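Local coordinates for desmoplakin (Homo sapiens, PDB 3R6N), which is a desmosomal cell-adhesion protein whose plakin domain is built from spectrin repeats and an inserted SH3 domain, and probably links the junction to the cytoskeleton, at residues I285-V299 against V324-P336. Sequence-based numbering, arbitrary orientation.
Sequences ILRALCDYKQDQKIV and VDMLVPSVGLIIP
The SH3 fold closes here: R287 of the first strand pairs with I334 of the last, and the hairpin formed by 292-294 and 297-299, the RT loop, folds over strand 326-329. The antiparallel register rests on three backbone hydrogen bonds. R287 N to I334 O (3.0 Å) and I334 N to R287 O (3.1 Å) make the reciprocal pair. L289 N to G332 O continues it, nearly straight at 178° although the donor stands above the carbonyl plane.

R287 and I334 lie alongside each other on one face of the sheet. The arginine bends at chi3, bringing its guanidinium across P336 while I334 CG2 sits off-centre over one guanidinium face. L289 CD2 meets I334 CG2 at 3.6 Å, the two side chains crossing at about a right angle. On the other face, L286 reaches L333 through paired CD1 atoms and lies beside I335, with CD2 3.7 Å from I335 CG1.

At the RT loop, the Y292 chi1 of 177° swings the ring away from the backbone N and over P329. P329 CD sits above the ring centre, 3.4 Å from the centroid and 11° off the normal, a CH-pi contact. V328 CB comes to Y292 CD2 at 3.9 Å. On the hairpin's other strand, cross-strand from Y292, V299 CG1 packs against M326 SD as their side chains run past each other in opposite directions, and M326 CE reaches K297 CB.

Helix 167-225 covers part of this surface: L289 touches C190 and H194, and the Y292 ring meets W183. A contact between an RT-loop tyrosine and the proline ending strand 326-329, just before the 3-10 turn 330-331, is characteristic of SH3 domains; in canonical members the corresponding tyrosine and proline line the groove for proline-rich peptides, whereas here helix 167-225 packs against it.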
loop_
_atom_site.group_PDB
_atom_site.type_symbol
_atom_site.label_atom_id
_atom_site.label_comp_id
_atom_site.label_asym_id
_atom_site.label_seq_id
_atom_site.Cartn_x
_atom_site.Cartn_y
_atom_site.Cartn_z
ATOM N N ILE A 285 5.987 15.433 2.475
ATOM C CA ILE A 285 7.106 14.505 2.368
ATOM C C ILE A 285 6.704 13.230 1.629
ATOM O O ILE A 285 5.727 12.576 1.992
ATOM C CB ILE A 285 7.631 14.099 3.758
ATOM C CG1 ILE A 285 7.800 15.326 4.658
ATOM C CG2 ILE A 285 8.927 13.310 3.630
ATOM C CD1 ILE A 285 8.577 16.447 4.026
ATOM N N LEU A 286 7.464 12.875 0.600
ATOM C CA LEU A 286 7.188 11.672 -0.174
ATOM C C LEU A 286 8.269 10.615 0.051
ATOM O O LEU A 286 9.351 10.915 0.553
ATOM C CB LEU A 286 7.109 12.012 -1.666
ATOM C CG LEU A 286 6.202 13.180 -2.060
ATOM C CD1 LEU A 286 6.356 13.500 -3.533
ATOM C CD2 LEU A 286 4.754 12.872 -1.722
ATOM N N ARG A 287 7.964 9.374 -0.311
ATOM C CA ARG A 287 8.969 8.320 -0.348
ATOM C C ARG A 287 8.876 7.595 -1.682
ATOM O O ARG A 287 7.781 7.330 -2.178
ATOM C CB ARG A 287 8.798 7.330 0.808
ATOM C CG ARG A 287 9.895 6.275 0.859
ATOM C CD ARG A 287 9.725 5.283 2.005
ATOM N NE ARG A 287 8.630 4.342 1.780
ATOM C CZ ARG A 287 7.547 4.257 2.550
ATOM N NH1 ARG A 287 7.416 5.056 3.607
ATOM N NH2 ARG A 287 6.594 3.372 2.270
ATOM N N ALA A 288 10.027 7.289 -2.272
ATOM C CA ALA A 288 10.051 6.591 -3.551
ATOM C C ALA A 288 9.767 5.108 -3.357
ATOM O O ALA A 288 10.382 4.455 -2.517
ATOM C CB ALA A 288 11.381 6.800 -4.248
ATOM N N LEU A 289 8.816 4.586 -4.124
ATOM C CA LEU A 289 8.424 3.188 -4.003
ATOM C C LEU A 289 9.333 2.298 -4.845
ATOM O O LEU A 289 9.429 1.093 -4.610
ATOM C CB LEU A 289 6.963 3.000 -4.421
ATOM C CG LEU A 289 5.878 3.693 -3.586
ATOM C CD1 LEU A 289 4.473 3.379 -4.108
ATOM C CD2 LEU A 289 6.001 3.317 -2.117
ATOM N N CYS A 290 10.006 2.908 -5.816
ATOM C CA CYS A 290 10.860 2.183 -6.745
ATOM C C CYS A 290 11.828 3.136 -7.434
ATOM O O CYS A 290 11.583 4.338 -7.494
ATOM C CB CYS A 290 10.000 1.521 -7.804
ATOM S SG CYS A 290 9.108 2.740 -8.776
ATOM N N ASP A 291 12.924 2.602 -7.963
ATOM C CA ASP A 291 13.855 3.413 -8.737
ATOM C C ASP A 291 13.175 4.007 -9.956
ATOM O O ASP A 291 12.542 3.300 -10.741
ATOM C CB ASP A 291 15.068 2.598 -9.195
ATOM C CG ASP A 291 15.935 2.140 -8.049
ATOM O OD1 ASP A 291 15.896 2.774 -6.974
ATOM O OD2 ASP A 291 16.655 1.137 -8.231
ATOM N N TYR A 292 13.311 5.318 -10.103
ATOM C CA TYR A 292 12.930 5.986 -11.334
ATOM C C TYR A 292 14.071 6.858 -11.834
ATOM O O TYR A 292 14.651 7.649 -11.077
ATOM C CB TYR A 292 11.659 6.821 -11.160
ATOM C CG TYR A 292 11.293 7.587 -12.409
ATOM C CD1 TYR A 292 10.647 6.963 -13.472
ATOM C CD2 TYR A 292 11.618 8.928 -12.541
ATOM C CE1 TYR A 292 10.326 7.657 -14.628
ATOM C CE2 TYR A 292 11.300 9.630 -13.694
ATOM C CZ TYR A 292 10.654 8.990 -14.733
ATOM O OH TYR A 292 10.336 9.685 -15.879
ATOM N N LYS A 293 14.381 6.714 -13.119
ATOM C CA LYS A 293 15.480 7.454 -13.726
ATOM C C LYS A 293 15.128 7.973 -15.124
ATOM O O LYS A 293 14.635 7.223 -15.977
ATOM C CB LYS A 293 16.734 6.572 -13.763
ATOM C CG LYS A 293 17.471 6.520 -15.079
ATOM C CD LYS A 293 17.240 5.202 -15.828
ATOM C CE LYS A 293 17.523 3.976 -14.962
ATOM N NZ LYS A 293 17.234 2.700 -15.688
ATOM N N GLN A 294 15.359 9.263 -15.343
ATOM C CA GLN A 294 15.149 9.860 -16.649
ATOM C C GLN A 294 16.320 10.731 -16.993
ATOM O O GLN A 294 16.454 11.841 -16.469
ATOM C CB GLN A 294 13.978 10.798 -16.643
ATOM C CG GLN A 294 13.809 11.440 -17.996
ATOM C CD GLN A 294 12.382 11.336 -18.476
ATOM O OE1 GLN A 294 11.461 11.849 -17.839
ATOM N NE2 GLN A 294 12.186 10.664 -19.599
ATOM N N ASP A 295 17.149 10.250 -17.900
ATOM C CA ASP A 295 18.356 10.961 -18.303
ATOM C C ASP A 295 19.106 11.735 -17.227
ATOM O O ASP A 295 18.863 12.928 -17.011
ATOM C CB ASP A 295 18.073 11.885 -19.482
ATOM C CG ASP A 295 19.266 12.016 -20.400
ATOM O OD1 ASP A 295 20.352 11.544 -20.021
ATOM O OD2 ASP A 295 19.112 12.571 -21.501
ATOM N N GLN A 296 20.024 11.037 -16.568
ATOM C CA GLN A 296 20.935 11.664 -15.615
ATOM C C GLN A 296 20.237 12.191 -14.369
ATOM O O GLN A 296 20.894 12.662 -13.441
ATOM C CB GLN A 296 21.746 12.787 -16.268
ATOM C CG GLN A 296 22.633 12.325 -17.414
ATOM C CD GLN A 296 23.490 11.134 -17.049
ATOM O OE1 GLN A 296 24.079 11.083 -15.969
ATOM N NE2 GLN A 296 23.555 10.157 -17.947
ATOM N N LYS A 297 18.910 12.113 -14.346
ATOM C CA LYS A 297 18.146 12.453 -13.148
ATOM C C LYS A 297 17.521 11.182 -12.595
ATOM O O LYS A 297 16.662 10.569 -13.232
ATOM C CB LYS A 297 17.088 13.528 -13.438
ATOM C CG LYS A 297 17.661 14.947 -13.494
ATOM C CD LYS A 297 16.632 15.971 -13.951
ATOM C CE LYS A 297 17.268 17.347 -14.135
ATOM N NZ LYS A 297 16.346 18.289 -14.836
ATOM N N ILE A 298 17.978 10.781 -11.413
ATOM C CA ILE A 298 17.613 9.488 -10.842
ATOM C C ILE A 298 17.157 9.586 -9.386
ATOM O O ILE A 298 17.776 10.276 -8.575
ATOM C CB ILE A 298 18.796 8.487 -10.946
ATOM C CG1 ILE A 298 18.680 7.377 -9.901
ATOM C CG2 ILE A 298 20.122 9.202 -10.787
ATOM C CD1 ILE A 298 17.750 6.254 -10.300
ATOM N N VAL A 299 16.063 8.895 -9.067
ATOM C CA VAL A 299 15.626 8.720 -7.683
ATOM C C VAL A 299 15.630 7.241 -7.312
ATOM O O VAL A 299 15.228 6.390 -8.106
ATOM C CB VAL A 299 14.216 9.314 -7.416
ATOM C CG1 VAL A 299 14.279 10.833 -7.354
ATOM C CG2 VAL A 299 13.213 8.843 -8.460
ATOM N N VAL A 324 17.573 18.258 -5.993
ATOM C CA VAL A 324 17.356 18.127 -7.428
ATOM C C VAL A 324 15.871 18.086 -7.790
ATOM O O VAL A 324 15.163 17.144 -7.440
ATOM C CB VAL A 324 18.041 16.862 -7.967
ATOM C CG1 VAL A 324 17.943 16.805 -9.486
ATOM C CG2 VAL A 324 19.493 16.821 -7.515
ATOM N N ASP A 325 15.407 19.119 -8.487
ATOM C CA ASP A 325 14.045 19.142 -9.002
ATOM C C ASP A 325 13.920 18.122 -10.121
ATOM O O ASP A 325 14.816 17.993 -10.951
ATOM C CB ASP A 325 13.691 20.533 -9.537
ATOM C CG ASP A 325 13.273 21.499 -8.441
ATOM O OD1 ASP A 325 13.458 21.172 -7.248
ATOM O OD2 ASP A 325 12.757 22.591 -8.776
ATOM N N MET A 326 12.809 17.395 -10.143
ATOM C CA MET A 326 12.546 16.454 -11.224
ATOM C C MET A 326 11.083 16.024 -11.304
ATOM O O MET A 326 10.361 16.036 -10.307
ATOM C CB MET A 326 13.467 15.235 -11.126
ATOM C CG MET A 326 13.280 14.380 -9.884
ATOM S SD MET A 326 14.434 12.990 -9.852
ATOM C CE MET A 326 15.979 13.828 -9.515
ATOM N N LEU A 327 10.656 15.667 -12.510
ATOM C CA LEU A 327 9.313 15.153 -12.738
ATOM C C LEU A 327 9.315 13.645 -12.629
ATOM O O LEU A 327 9.811 12.956 -13.520
ATOM C CB LEU A 327 8.815 15.541 -14.127
ATOM C CG LEU A 327 8.556 17.019 -14.389
ATOM C CD1 LEU A 327 8.282 17.242 -15.863
ATOM C CD2 LEU A 327 7.395 17.501 -13.533
ATOM N N VAL A 328 8.761 13.125 -11.544
ATOM C CA VAL A 328 8.654 11.682 -11.399
ATOM C C VAL A 328 7.191 11.258 -11.341
ATOM O O VAL A 328 6.368 11.939 -10.737
ATOM C CB VAL A 328 9.475 11.148 -10.189
ATOM C CG1 VAL A 328 9.908 12.287 -9.288
ATOM C CG2 VAL A 328 8.704 10.084 -9.417
ATOM N N PRO A 329 6.866 10.141 -12.008
ATOM C CA PRO A 329 5.509 9.592 -12.065
ATOM C C PRO A 329 4.911 9.364 -10.678
ATOM O O PRO A 329 5.536 8.740 -9.819
ATOM C CB PRO A 329 5.710 8.262 -12.788
ATOM C CG PRO A 329 6.899 8.497 -13.649
ATOM C CD PRO A 329 7.807 9.356 -12.826
ATOM N N SER A 330 3.701 9.879 -10.481
ATOM C CA SER A 330 2.986 9.764 -9.218
ATOM C C SER A 330 2.903 8.329 -8.702
ATOM O O SER A 330 3.052 8.092 -7.506
ATOM C CB SER A 330 1.584 10.366 -9.360
ATOM O OG SER A 330 0.587 9.529 -8.794
ATOM N N VAL A 331 2.669 7.374 -9.598
ATOM C CA VAL A 331 2.534 5.977 -9.197
ATOM C C VAL A 331 3.638 5.543 -8.249
ATOM O O VAL A 331 3.384 4.846 -7.269
ATOM C CB VAL A 331 2.609 5.024 -10.394
ATOM C CG1 VAL A 331 1.712 3.820 -10.155
ATOM C CG2 VAL A 331 2.234 5.744 -11.672
ATOM N N GLY A 332 4.868 5.942 -8.563
ATOM C CA GLY A 332 6.032 5.508 -7.816
ATOM C C GLY A 332 6.351 6.351 -6.598
ATOM O O GLY A 332 7.450 6.269 -6.054
ATOM N N LEU A 333 5.392 7.160 -6.163
ATOM C CA LEU A 333 5.579 7.989 -4.977
ATOM C C LEU A 333 4.431 7.826 -3.985
ATOM O O LEU A 333 3.261 7.963 -4.344
ATOM C CB LEU A 333 5.704 9.462 -5.363
ATOM C CG LEU A 333 6.933 9.912 -6.145
ATOM C CD1 LEU A 333 6.688 11.290 -6.735
ATOM C CD2 LEU A 333 8.170 9.904 -5.261
ATOM N N ILE A 334 4.770 7.541 -2.734
ATOM C CA ILE A 334 3.769 7.441 -1.681
ATOM C C ILE A 334 3.977 8.573 -0.679
ATOM O O ILE A 334 5.006 9.249 -0.710
ATOM C CB ILE A 334 3.841 6.073 -0.969
ATOM C CG1 ILE A 334 2.526 5.763 -0.253
ATOM C CG2 ILE A 334 5.021 6.022 -0.005
ATOM C CD1 ILE A 334 2.316 4.292 -0.002
ATOM N N ILE A 335 2.998 8.790 0.196
ATOM C CA ILE A 335 3.107 9.830 1.215
ATOM C C ILE A 335 3.068 9.203 2.605
ATOM O O ILE A 335 2.002 9.059 3.201
ATOM C CB ILE A 335 1.984 10.882 1.084
ATOM C CG1 ILE A 335 1.766 11.256 -0.386
ATOM C CG2 ILE A 335 2.302 12.111 1.920
ATOM C CD1 ILE A 335 0.736 12.345 -0.603
ATOM N N PRO A 336 4.239 8.840 3.133
ATOM C CA PRO A 336 4.332 8.066 4.373
ATOM C C PRO A 336 3.819 8.840 5.589
ATOM O O PRO A 336 3.716 10.071 5.537
ATOM C CB PRO A 336 5.835 7.821 4.501
ATOM C CG PRO A 336 6.444 8.994 3.836
ATOM C CD PRO A 336 5.563 9.280 2.663
#